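Protein-glutamine gamma-glutamyltransferase (Pseudomonas aeruginosa PAO1, PDB 6G49) shows transglutaminase activity in vitro through its periplasmic domain, is critical for bacterial viability and might contribute to an essential function linked to the cell wall. Local coordinates at residues A249-L254 against I259-V264; P119-L124 against Q146-R151; D45-G50 against L221-T226. All blocks are in the same frame, centred on the assembly; numbering follows the deposited sequence. Where two conformers were deposited one is given.

Contact 1: A249-L254 against I259-V264; sequences AMAFVL and IPARVV
L254 packs on A261 and I259 where the helix turns back into the strand that follows it; CB and both methyls take part. Its CB lies 3.8 Å from A261 CB. Beyond it the chain divides: CD1 stays over the same methyl, 3.9 Å from A261 CB, whereas CD2 meets the terminal CD1 of I259 at 4.1 Å, the two side chains crossing at a slant. A chi1 of -68° sets CG anti to the carbonyl carbon, and chi2 of 177° then spreads the two methyls, CD1 over A261 and CD2 beside I259. The backbone closes the turn as well, I259 N donating to L254 O over 2.9 Å. One helical turn earlier, A251 CB packs 3.9 Å from V263 CG2. A251 and A261 face each other between helix 249-254 and strand 261-264, whose axes approach to 7.5 Å and run nearly antiparallel, at 169°. R262 turns its CB away from the helix, and its guanidinium forms salt bridges with E291 and E79. This buried helix-turn-strand unit belongs to the transglutaminase-like, papain-related fold, in which the helix begins at the probable nucleophile C243 and packs on the sheet that carries the probable catalytic H287.

Contact 2: P119-L124 against Q146-R151; sequences PWLFAL and QPVEQR. With PO4 (phosphate ion), chain F; PO4 (phosphate ion), chain G.
L121 and V148 meet through one methyl each, their side chains crossing at about a right angle, with L121 CD2 3.9 Å from V148 CG2. The leucine reaches the valine with its end, since its CB does not point at the loop; CG sits beside the backbone N (chi1 -62°), and CD2 makes the touch. Beside this pair the two segments come together at the prolines, and here the backbone does much of the touching. P119 N lies 3.8 Å from P147 CA, and the P119 ring sets CB 4.0 Å from Q146 O. No hydrogen bond joins the two segments, which makes the contact a worked case of van der Waals packing alone. It runs from the more exposed prolines to a buried leucine-valine pair.

On the loop, a phosphate ion, probably from the crystallisation liquor, accepts the E149 N-H, with N 2.9 Å from its O2. A longer, weak bond comes to the same oxygen from Q150 N. A second phosphate lies at the edge of the R151 guanidinium, near its plane, and R151 NE donates to its O3 over 2.6 Å.

Within the fold, strands 120-124 and 142-144 pair antiparallel in one sheet, while strands 107-113 and 152-158 belong to a second; the loop 146-151 leads from 142-144 into 152-158. Backbone hydrogen bonds between V148 and S116, S117 and Q118 hold the loop alongside the chain that leads into strand 120-124. L121 itself also packs on L142 and on M113 of strand 107-113, so the leucine-valine pair sits where the two sheets come together.

Contact 3: D45-G50 against L221-T226; sequences DIAELG and LKPPAT
Apolar packing of a short helix against a loop makes this contact, which joins the N-terminal part of the chain to the transglutaminase-like fold close to its probable Cys-His-Asp active site. The helix, residues 45-50, is weakly bonded; the loop 221-226 runs from strand 218-219 toward helix 230-238. A47 faces the loop, its CB 3.7 Å from L221 O, and the CD atom of the P223 ring comes to 4.5 Å from A47 CB at the margin. The side chain of A47 is about 7 Å from that of C243, the probable nucleophile, and both A47 and L221 also touch F242, which directly precedes C243. I46, on the same short helix, packs on C243 and A244, and P223 of the loop on H245, so the helix and the loop both lie against the beginning of helix 243-256. No hydrogen bond crosses between the segments, and L221 provides the main grip: chi1 -80° with chi2 167° carries its branched end to G50. One methyl, CD1, lies 3.9 Å from G50 O, while CD2 settles against the backbone, 3.7 Å from G50 CA and equally 3.7 Å from A47 O.

From the N terminus, the chain first passes through helix 45-50, the opening half of contact 3, whose partner comes 171 residues later. Inside that long excursion lies contact 2: 119-124 and 146-151 close a much shorter loop, rich in strand, and the whole of it is nested within the larger one. The chain then enters the transglutaminase-like region, and 221-226 returns to the N-terminal helix, closing contact 3. Contact 1 follows in series, a tight local reversal between helix 243-256 and strand 261-265. None of the three touches another. Contacts 1 and 2 reach the same sheet from opposite sides of the chain's centre, while contact 3 ties the two family regions together.

Contact 1: A249-L254 against I259-V264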
# COMPACT_ATOMS: atom_id res chain seq x y z
N ALA A 249 -1.01 8.34 7.89
CA ALA A 249 -0.26 9.30 8.70
C ALA A 249 1.19 9.38 8.27
O ALA A 249 1.78 10.49 8.18
CB ALA A 249 -0.32 8.99 10.17
N MET A 250 1.81 8.25 7.93
CA MET A 250 3.18 8.27 7.48
C MET A 250 3.28 9.02 6.15
O MET A 250 4.22 9.83 5.98
CB MET A 250 3.77 6.88 7.28
CG MET A 250 5.22 6.88 6.97
SD MET A 250 5.90 5.19 6.83
CE MET A 250 7.63 5.52 6.56
N ALA A 251 2.37 8.74 5.22
CA ALA A 251 2.41 9.44 3.93
C ALA A 251 2.23 10.95 4.14
O ALA A 251 2.92 11.76 3.48
CB ALA A 251 1.40 8.88 2.97
N PHE A 252 1.32 11.34 5.01
CA PHE A 252 1.09 12.76 5.36
C PHE A 252 2.39 13.42 5.81
O PHE A 252 2.77 14.48 5.27
CB PHE A 252 0.02 12.91 6.42
CG PHE A 252 -0.29 14.33 6.77
CD1 PHE A 252 0.56 15.07 7.56
CD2 PHE A 252 -1.44 14.91 6.27
CE1 PHE A 252 0.28 16.40 7.84
CE2 PHE A 252 -1.73 16.25 6.55
CZ PHE A 252 -0.88 16.98 7.36
N VAL A 253 3.05 12.81 6.79
CA VAL A 253 4.25 13.41 7.38
C VAL A 253 5.35 13.49 6.34
O VAL A 253 6.04 14.52 6.24
CB VAL A 253 4.70 12.68 8.66
CG1 VAL A 253 6.03 13.23 9.18
CG2 VAL A 253 3.64 12.81 9.70
N LEU A 254 5.51 12.46 5.50
CA LEU A 254 6.54 12.49 4.44
C LEU A 254 6.27 13.64 3.46
O LEU A 254 7.22 14.40 3.13
CB LEU A 254 6.63 11.14 3.72
CG LEU A 254 7.17 9.97 4.53
CD1 LEU A 254 7.12 8.71 3.70
CD2 LEU A 254 8.57 10.19 5.08
N ILE A 259 8.94 15.03 0.91
CA ILE A 259 9.29 13.73 0.33
C ILE A 259 8.04 13.24 -0.40
O ILE A 259 7.00 13.05 0.25
CB ILE A 259 9.76 12.71 1.40
CG1 ILE A 259 11.01 13.22 2.12
CG2 ILE A 259 9.99 11.35 0.73
CD1 ILE A 259 11.49 12.39 3.26
N PRO A 260 8.07 13.04 -1.74
CA PRO A 260 6.87 12.56 -2.43
C PRO A 260 6.55 11.15 -1.91
O PRO A 260 7.45 10.35 -1.73
CB PRO A 260 7.27 12.55 -3.91
CG PRO A 260 8.48 13.49 -3.96
CD PRO A 260 9.22 13.22 -2.67
N ALA A 261 5.26 10.95 -1.61
CA ALA A 261 4.84 9.69 -0.96
C ALA A 261 3.39 9.45 -1.32
O ALA A 261 2.63 10.40 -1.52
CB ALA A 261 5.02 9.77 0.53
N ARG A 262 2.98 8.16 -1.31
CA ARG A 262 1.59 7.84 -1.60
C ARG A 262 1.26 6.57 -0.81
O ARG A 262 2.16 5.84 -0.38
CB ARG A 262 1.28 7.71 -3.09
CG ARG A 262 2.15 6.70 -3.82
CD ARG A 262 1.94 6.78 -5.32
NE ARG A 262 2.90 5.95 -6.01
CZ ARG A 262 3.38 6.16 -7.25
NH1 ARG A 262 2.94 7.19 -7.99
NH2 ARG A 262 4.28 5.31 -7.75
N VAL A 263 -0.03 6.41 -0.59
CA VAL A 263 -0.54 5.18 0.05
C VAL A 263 -0.75 4.12 -1.01
O VAL A 263 -1.33 4.37 -2.09
CB VAL A 263 -1.84 5.50 0.83
CG1 VAL A 263 -2.53 4.23 1.30
CG2 VAL A 263 -1.56 6.46 1.98
N VAL A 264 -0.29 2.91 -0.69
CA VAL A 264 -0.51 1.73 -1.53
C VAL A 264 -1.58 0.89 -0.82
O VAL A 264 -1.42 0.60 0.36
CB VAL A 264 0.79 0.94 -1.75
CG1 VAL A 264 0.57 -0.18 -2.77
CG2 VAL A 264 1.91 1.84 -2.25

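Contact 2: P119-L124 against Q146-R151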
# COMPACT_ATOMS: atom_id res chain seq x y z
N PRO A 119 -11.86 -2.24 -11.31
CA PRO A 119 -10.98 -2.58 -12.42
C PRO A 119 -9.49 -2.77 -12.14
O PRO A 119 -8.69 -2.26 -12.88
CB PRO A 119 -11.18 -1.33 -13.31
CG PRO A 119 -11.28 -0.17 -12.36
CD PRO A 119 -12.02 -0.77 -11.17
N TRP A 120 -9.13 -3.34 -10.99
CA TRP A 120 -7.76 -3.52 -10.53
C TRP A 120 -7.47 -5.01 -10.44
O TRP A 120 -8.30 -5.73 -9.85
CB TRP A 120 -7.54 -2.85 -9.15
CG TRP A 120 -8.12 -1.46 -9.16
CD1 TRP A 120 -7.92 -0.52 -10.13
CD2 TRP A 120 -8.99 -0.87 -8.19
NE1 TRP A 120 -8.62 0.62 -9.82
CE2 TRP A 120 -9.30 0.44 -8.65
CE3 TRP A 120 -9.54 -1.29 -6.97
CZ2 TRP A 120 -10.15 1.30 -7.95
CZ3 TRP A 120 -10.42 -0.45 -6.30
CH2 TRP A 120 -10.72 0.83 -6.78
N LEU A 121 -6.35 -5.45 -11.01
CA LEU A 121 -5.89 -6.82 -10.77
C LEU A 121 -4.84 -6.77 -9.66
O LEU A 121 -3.98 -5.86 -9.60
CB LEU A 121 -5.30 -7.40 -12.05
CG LEU A 121 -6.24 -7.52 -13.25
CD1 LEU A 121 -5.64 -8.46 -14.29
CD2 LEU A 121 -7.64 -7.91 -12.89
N PHE A 122 -4.89 -7.76 -8.79
CA PHE A 122 -3.97 -7.83 -7.68
C PHE A 122 -2.68 -8.52 -8.11
O PHE A 122 -2.72 -9.57 -8.77
CB PHE A 122 -4.62 -8.59 -6.53
CG PHE A 122 -6.02 -8.17 -6.21
CD1 PHE A 122 -6.30 -6.84 -5.94
CD2 PHE A 122 -7.08 -9.07 -6.29
CE1 PHE A 122 -7.59 -6.43 -5.75
CE2 PHE A 122 -8.35 -8.65 -5.96
CZ PHE A 122 -8.61 -7.33 -5.68
N ALA A 123 -1.52 -7.99 -7.70
CA ALA A 123 -0.26 -8.62 -8.07
C ALA A 123 0.86 -8.03 -7.23
O ALA A 123 0.81 -6.84 -6.87
CB ALA A 123 0.04 -8.38 -9.53
N LEU A 124 1.92 -8.81 -7.04
CA LEU A 124 3.15 -8.29 -6.44
C LEU A 124 3.79 -7.29 -7.41
O LEU A 124 3.84 -7.47 -8.63
CB LEU A 124 4.15 -9.42 -6.19
CG LEU A 124 3.66 -10.63 -5.40
CD1 LEU A 124 4.75 -11.68 -5.40
CD2 LEU A 124 3.27 -10.28 -3.95
N GLN A 146 -12.44 -2.83 -17.83
CA GLN A 146 -13.72 -2.93 -17.19
C GLN A 146 -13.54 -3.52 -15.81
O GLN A 146 -12.63 -4.34 -15.57
CB GLN A 146 -14.63 -3.86 -17.99
CG GLN A 146 -14.96 -3.27 -19.35
CD GLN A 146 -16.02 -4.13 -19.98
OE1 GLN A 146 -15.76 -5.27 -20.34
NE2 GLN A 146 -17.22 -3.59 -20.06
N PRO A 147 -14.50 -3.27 -14.91
CA PRO A 147 -14.42 -3.86 -13.58
C PRO A 147 -14.55 -5.38 -13.63
O PRO A 147 -15.22 -5.93 -14.51
CB PRO A 147 -15.63 -3.30 -12.83
CG PRO A 147 -16.07 -2.11 -13.63
CD PRO A 147 -15.66 -2.38 -15.08
N VAL A 148 -13.96 -6.04 -12.64
CA VAL A 148 -14.03 -7.51 -12.58
C VAL A 148 -15.35 -7.92 -11.94
O VAL A 148 -15.53 -7.81 -10.71
CB VAL A 148 -12.81 -8.09 -11.83
CG1 VAL A 148 -12.88 -9.60 -11.83
CG2 VAL A 148 -11.53 -7.64 -12.48
N GLU A 149 -16.30 -8.38 -12.78
CA GLU A 149 -17.63 -8.74 -12.33
C GLU A 149 -17.88 -10.24 -12.39
O GLU A 149 -18.90 -10.69 -11.89
CB GLU A 149 -18.70 -8.04 -13.17
CG GLU A 149 -18.56 -6.51 -13.18
CD GLU A 149 -18.94 -5.84 -11.88
OE1 GLU A 149 -19.32 -6.56 -10.91
OE2 GLU A 149 -18.82 -4.58 -11.81
N GLN A 150 -16.91 -11.00 -12.92
CA GLN A 150 -16.98 -12.44 -12.87
C GLN A 150 -15.61 -12.96 -12.40
O GLN A 150 -14.62 -12.29 -12.58
CB GLN A 150 -17.29 -12.97 -14.26
CG GLN A 150 -18.75 -12.81 -14.63
CD GLN A 150 -18.87 -13.09 -16.10
OE1 GLN A 150 -18.54 -14.19 -16.57
NE2 GLN A 150 -19.27 -12.07 -16.84
N ARG A 151 -15.58 -14.20 -11.95
CA ARG A 151 -14.27 -14.83 -11.66
C ARG A 151 -13.36 -14.67 -12.86
O ARG A 151 -13.76 -14.83 -14.01
CB ARG A 151 -14.44 -16.29 -11.27
CG ARG A 151 -15.13 -16.52 -9.94
CD ARG A 151 -15.51 -18.00 -9.80
NE ARG A 151 -16.77 -18.17 -9.10
CZ ARG A 151 -17.95 -18.27 -9.70
NH1 ARG A 151 -18.04 -18.47 -11.01
NH2 ARG A 151 -19.03 -18.15 -8.97
P PO4 F . -16.19 -8.88 -16.94
O1 PO4 F . -16.39 -7.41 -17.30
O2 PO4 F . -15.68 -9.10 -15.53
O3 PO4 F . -17.50 -9.64 -16.92
O4 PO4 F . -15.28 -9.40 -18.06
P PO4 G . -15.68 -19.95 -6.01
O1 PO4 G . -14.49 -19.50 -5.20
O2 PO4 G . -16.64 -20.62 -5.03
O3 PO4 G . -16.42 -18.76 -6.63
O4 PO4 G . -15.17 -21.00 -7.02

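Contact 3: D45-G50 against L221-T226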
# COMPACT_ATOMS: atom_id res chain seq x y z
N ASP A 45 -11.67 2.36 7.33
CA ASP A 45 -12.37 1.69 6.28
C ASP A 45 -11.73 0.34 6.00
O ASP A 45 -12.46 -0.61 5.67
CB ASP A 45 -12.42 2.42 4.93
CG ASP A 45 -13.35 3.63 4.94
OD1 ASP A 45 -14.17 3.72 5.86
OD2 ASP A 45 -13.19 4.51 4.08
N ILE A 46 -10.41 0.20 6.18
CA ILE A 46 -9.78 -1.09 5.92
C ILE A 46 -10.07 -2.04 7.08
O ILE A 46 -10.16 -3.25 6.88
CB ILE A 46 -8.27 -0.97 5.60
CG1 ILE A 46 -8.04 0.05 4.50
CG2 ILE A 46 -7.73 -2.35 5.21
CD1 ILE A 46 -8.86 -0.22 3.28
N ALA A 47 -10.21 -1.49 8.28
CA ALA A 47 -10.58 -2.27 9.45
C ALA A 47 -11.93 -2.94 9.19
O ALA A 47 -12.20 -4.10 9.59
CB ALA A 47 -10.56 -1.38 10.66
N GLU A 48 -12.85 -2.24 8.51
CA GLU A 48 -14.14 -2.88 8.17
C GLU A 48 -13.91 -4.14 7.30
O GLU A 48 -14.54 -5.17 7.52
CB GLU A 48 -15.10 -1.84 7.58
CG GLU A 48 -16.37 -2.51 7.04
CD GLU A 48 -17.55 -1.61 6.74
OE1 GLU A 48 -17.50 -0.42 7.12
OE2 GLU A 48 -18.53 -2.10 6.11
N LEU A 49 -12.96 -4.14 6.34
CA LEU A 49 -12.56 -5.35 5.60
C LEU A 49 -11.86 -6.38 6.48
O LEU A 49 -11.92 -7.60 6.21
CB LEU A 49 -11.66 -5.03 4.38
CG LEU A 49 -12.32 -4.33 3.19
CD1 LEU A 49 -11.24 -3.95 2.14
CD2 LEU A 49 -13.41 -5.16 2.51
N GLY A 50 -11.14 -5.92 7.48
CA GLY A 50 -10.47 -6.76 8.44
C GLY A 50 -11.44 -7.70 9.14
O GLY A 50 -10.99 -8.67 9.77
N LEU A 221 -8.46 -3.59 15.15
CA LEU A 221 -9.56 -3.58 14.22
C LEU A 221 -10.68 -2.68 14.74
O LEU A 221 -11.63 -2.51 14.02
CB LEU A 221 -10.05 -5.02 14.06
CG LEU A 221 -9.23 -5.87 13.10
CD1 LEU A 221 -9.56 -7.34 13.20
CD2 LEU A 221 -9.45 -5.39 11.67
N LYS A 222 -10.56 -2.13 15.95
CA LYS A 222 -11.54 -1.25 16.52
C LYS A 222 -10.85 -0.02 17.03
O LYS A 222 -10.82 0.27 18.21
CB LYS A 222 -12.36 -2.00 17.59
CG LYS A 222 -13.36 -3.00 17.02
CD LYS A 222 -14.64 -3.15 17.82
CE LYS A 222 -15.88 -3.30 16.96
NZ LYS A 222 -15.71 -4.30 15.88
N PRO A 223 -10.25 0.78 16.11
CA PRO A 223 -9.60 2.00 16.50
C PRO A 223 -10.57 3.05 17.04
O PRO A 223 -11.69 3.18 16.59
CB PRO A 223 -9.00 2.56 15.22
CG PRO A 223 -9.69 1.83 14.10
CD PRO A 223 -10.30 0.56 14.66
N PRO A 224 -10.10 3.85 18.00
CA PRO A 224 -10.87 4.96 18.51
C PRO A 224 -11.11 6.03 17.43
O PRO A 224 -10.30 6.22 16.51
CB PRO A 224 -10.05 5.55 19.66
CG PRO A 224 -8.76 4.76 19.72
CD PRO A 224 -8.79 3.70 18.65
N ALA A 225 -12.27 6.67 17.52
CA ALA A 225 -12.64 7.77 16.65
C ALA A 225 -11.68 8.94 16.86
O ALA A 225 -11.08 9.19 17.95
CB ALA A 225 -14.08 8.15 16.93
N THR A 226 -11.42 9.65 15.76
CA THR A 226 -10.63 10.88 15.80
C THR A 226 -11.52 12.04 15.34
O THR A 226 -12.53 11.80 14.71
CB THR A 226 -9.39 10.78 14.90
OG1 THR A 226 -9.81 10.46 13.58
CG2 THR A 226 -8.42 9.70 15.32